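Long-range contact in aminofutalosine deaminase (Helicobacter pylori, PDB 7LKK), which deaminates aminofutalosine in the menaquinone pathway, using an iron-containing active site of the amidohydrolase type: residues 266-271 and 290-295. Residues are numbered along the deposited sequence; the frame is centred on the assembly and turned at random.
With EDO (1,2-ethanediol), chain H.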
loop_
_atom_site.group_PDB
_atom_site.type_symbol
_atom_site.label_atom_id
_atom_site.label_comp_id
_atom_site.label_asym_id
_atom_site.label_seq_id
_atom_site.Cartn_x
_atom_site.Cartn_y
_atom_site.Cartn_z
ATOM N N PHE A 266 13.094 14.527 -28.443
ATOM C CA PHE A 266 13.658 15.094 -27.228
ATOM C C PHE A 266 15.175 14.955 -27.167
ATOM O O PHE A 266 15.756 15.092 -26.085
ATOM C CB PHE A 266 13.013 14.440 -26.002
ATOM C CG PHE A 266 11.516 14.578 -25.962
ATOM C CD1 PHE A 266 10.924 15.642 -25.303
ATOM C CD2 PHE A 266 10.704 13.649 -26.590
ATOM C CE1 PHE A 266 9.548 15.777 -25.270
ATOM C CE2 PHE A 266 9.326 13.777 -26.561
ATOM C CZ PHE A 266 8.748 14.841 -25.898
ATOM N N LYS A 267 15.817 14.691 -28.302
ATOM C CA LYS A 267 17.266 14.540 -28.348
ATOM C C LYS A 267 17.962 15.771 -27.779
ATOM O O LYS A 267 17.622 16.907 -28.123
ATOM C CB LYS A 267 17.717 14.292 -29.790
ATOM C CG LYS A 267 19.221 14.252 -29.980
ATOM C CD LYS A 267 19.592 13.573 -31.287
ATOM C CE LYS A 267 20.442 14.478 -32.162
ATOM N NZ LYS A 267 19.604 15.391 -32.991
ATOM N N ASP A 268 18.939 15.533 -26.906
ATOM C CA ASP A 268 19.735 16.581 -26.268
ATOM C C ASP A 268 18.847 17.605 -25.559
ATOM O O ASP A 268 18.896 18.808 -25.822
ATOM C CB ASP A 268 20.651 17.266 -27.288
ATOM C CG ASP A 268 21.578 16.293 -27.991
ATOM O OD1 ASP A 268 21.579 16.262 -29.238
ATOM O OD2 ASP A 268 22.311 15.560 -27.296
ATOM N N THR A 269 18.031 17.101 -24.634
ATOM C CA THR A 269 17.152 17.932 -23.825
ATOM C C THR A 269 17.206 17.453 -22.380
ATOM O O THR A 269 17.774 16.406 -22.069
ATOM C CB THR A 269 15.698 17.898 -24.326
ATOM O OG1 THR A 269 15.245 16.540 -24.386
ATOM C CG2 THR A 269 15.576 18.536 -25.705
ATOM N N HIS A 270 16.610 18.249 -21.493
ATOM C CA HIS A 270 16.352 17.858 -20.106
ATOM C C HIS A 270 14.866 17.527 -20.020
ATOM O O HIS A 270 14.028 18.406 -19.811
ATOM C CB HIS A 270 16.753 18.979 -19.149
ATOM C CG HIS A 270 16.543 18.656 -17.701
ATOM N ND1 HIS A 270 17.536 18.808 -16.756
ATOM C CD2 HIS A 270 15.454 18.211 -17.030
ATOM C CE1 HIS A 270 17.070 18.462 -15.569
ATOM N NE2 HIS A 270 15.811 18.090 -15.708
ATOM N N THR A 271 14.532 16.245 -20.175
ATOM C CA THR A 271 13.142 15.813 -20.287
ATOM C C THR A 271 12.838 14.717 -19.276
ATOM O O THR A 271 13.577 13.732 -19.178
ATOM C CB THR A 271 12.831 15.310 -21.703
ATOM O OG1 THR A 271 13.040 16.369 -22.645
ATOM C CG2 THR A 271 11.386 14.843 -21.800
ATOM N N GLN A 290 19.809 9.219 -26.500
ATOM C CA GLN A 290 19.353 10.331 -27.328
ATOM C C GLN A 290 19.075 11.592 -26.513
ATOM O O GLN A 290 19.487 12.688 -26.903
ATOM C CB GLN A 290 18.100 9.924 -28.109
ATOM C CG GLN A 290 18.363 8.962 -29.259
ATOM C CD GLN A 290 19.185 9.589 -30.371
ATOM O OE1 GLN A 290 18.649 10.257 -31.253
ATOM N NE2 GLN A 290 20.495 9.372 -30.335
ATOM N N VAL A 291 18.390 11.454 -25.377
ATOM C CA VAL A 291 17.987 12.632 -24.612
ATOM C C VAL A 291 19.161 13.208 -23.823
ATOM O O VAL A 291 19.189 14.415 -23.547
ATOM C CB VAL A 291 16.794 12.279 -23.704
ATOM C CG1 VAL A 291 16.370 13.471 -22.854
ATOM C CG2 VAL A 291 15.626 11.791 -24.545
ATOM N N LYS A 292 20.133 12.368 -23.450
ATOM C CA LYS A 292 21.334 12.747 -22.703
ATOM C C LYS A 292 21.019 13.083 -21.249
ATOM O O LYS A 292 21.707 12.610 -20.339
ATOM C CB LYS A 292 22.052 13.937 -23.351
ATOM C CG LYS A 292 22.509 13.734 -24.783
ATOM C CD LYS A 292 23.317 12.468 -24.974
ATOM C CE LYS A 292 23.909 12.422 -26.376
ATOM N NZ LYS A 292 22.863 12.588 -27.426
ATOM N N ASN A 293 19.993 13.903 -21.017
ATOM C CA ASN A 293 19.594 14.251 -19.658
ATOM C C ASN A 293 18.147 13.853 -19.389
ATOM O O ASN A 293 17.314 14.699 -19.043
ATOM C CB ASN A 293 19.801 15.747 -19.410
ATOM C CG ASN A 293 21.255 16.096 -19.144
ATOM O OD1 ASN A 293 21.826 15.696 -18.130
ATOM N ND2 ASN A 293 21.865 16.839 -20.061
ATOM N N ALA A 294 17.840 12.569 -19.545
ATOM C CA ALA A 294 16.509 12.046 -19.279
ATOM C C ALA A 294 16.352 11.671 -17.809
ATOM O O ALA A 294 17.319 11.315 -17.130
ATOM C CB ALA A 294 16.226 10.830 -20.157
ATOM N N PHE A 295 15.112 11.739 -17.329
ATOM C CA PHE A 295 14.790 11.427 -15.937
ATOM C C PHE A 295 13.512 10.600 -15.906
ATOM O O PHE A 295 12.427 11.119 -16.190
ATOM C CB PHE A 295 14.635 12.703 -15.110
ATOM C CG PHE A 295 15.914 13.470 -14.936
ATOM C CD1 PHE A 295 16.773 13.179 -13.890
ATOM C CD2 PHE A 295 16.263 14.475 -15.824
ATOM C CE1 PHE A 295 17.954 13.883 -13.728
ATOM C CE2 PHE A 295 17.443 15.177 -15.671
ATOM C CZ PHE A 295 18.289 14.883 -14.619
HETATM C C1 EDO H . 15.760 21.564 -23.503
HETATM O O1 EDO H . 15.468 20.834 -22.307
HETATM C C2 EDO H . 16.185 22.981 -23.142
HETATM O O2 EDO H . 15.047 23.714 -22.676
#
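F266 rests its CB on V291 CG2, 4.0 Å away, while its ring leads off to meet Y262 and I208. The aliphatic part of the K267 side chain runs past Q290, with K267 CD 3.4 Å from Q290 OE1. D268 meets the end of helix 281-291 and the residue after it: its backbone N donates to Q290 O (2.9 Å), and its carboxylate forms a salt bridge in which K292 NZ lies 3.0 Å from D268 OD2, on the syn side but 34° out of the carboxylate plane. The K292 chain, bent at chi2 and chi4, runs alongside D268, both pointing the same way. T269 N bonds to V291 O. With CG anti to the backbone N (chi1 -179°), H270 carries its ring over to F295, whose CE2 sits 3.2 Å above the imidazole plane near the rim; the planes meet obliquely at 31°. H270 NE2 bonds to A371 O, fixing the ring, and H270 N donates to a 1,2-ethanediol. T271 O takes F295 N at 3.1 Å, joining parallel strands 269-275 and 294-298 of a TIM-barrel beta-alpha-beta unit. V291 O is gripped by two N-H groups, from T269 and N293, whereas solvent probably weakens the exposed D268-K292 ion pair.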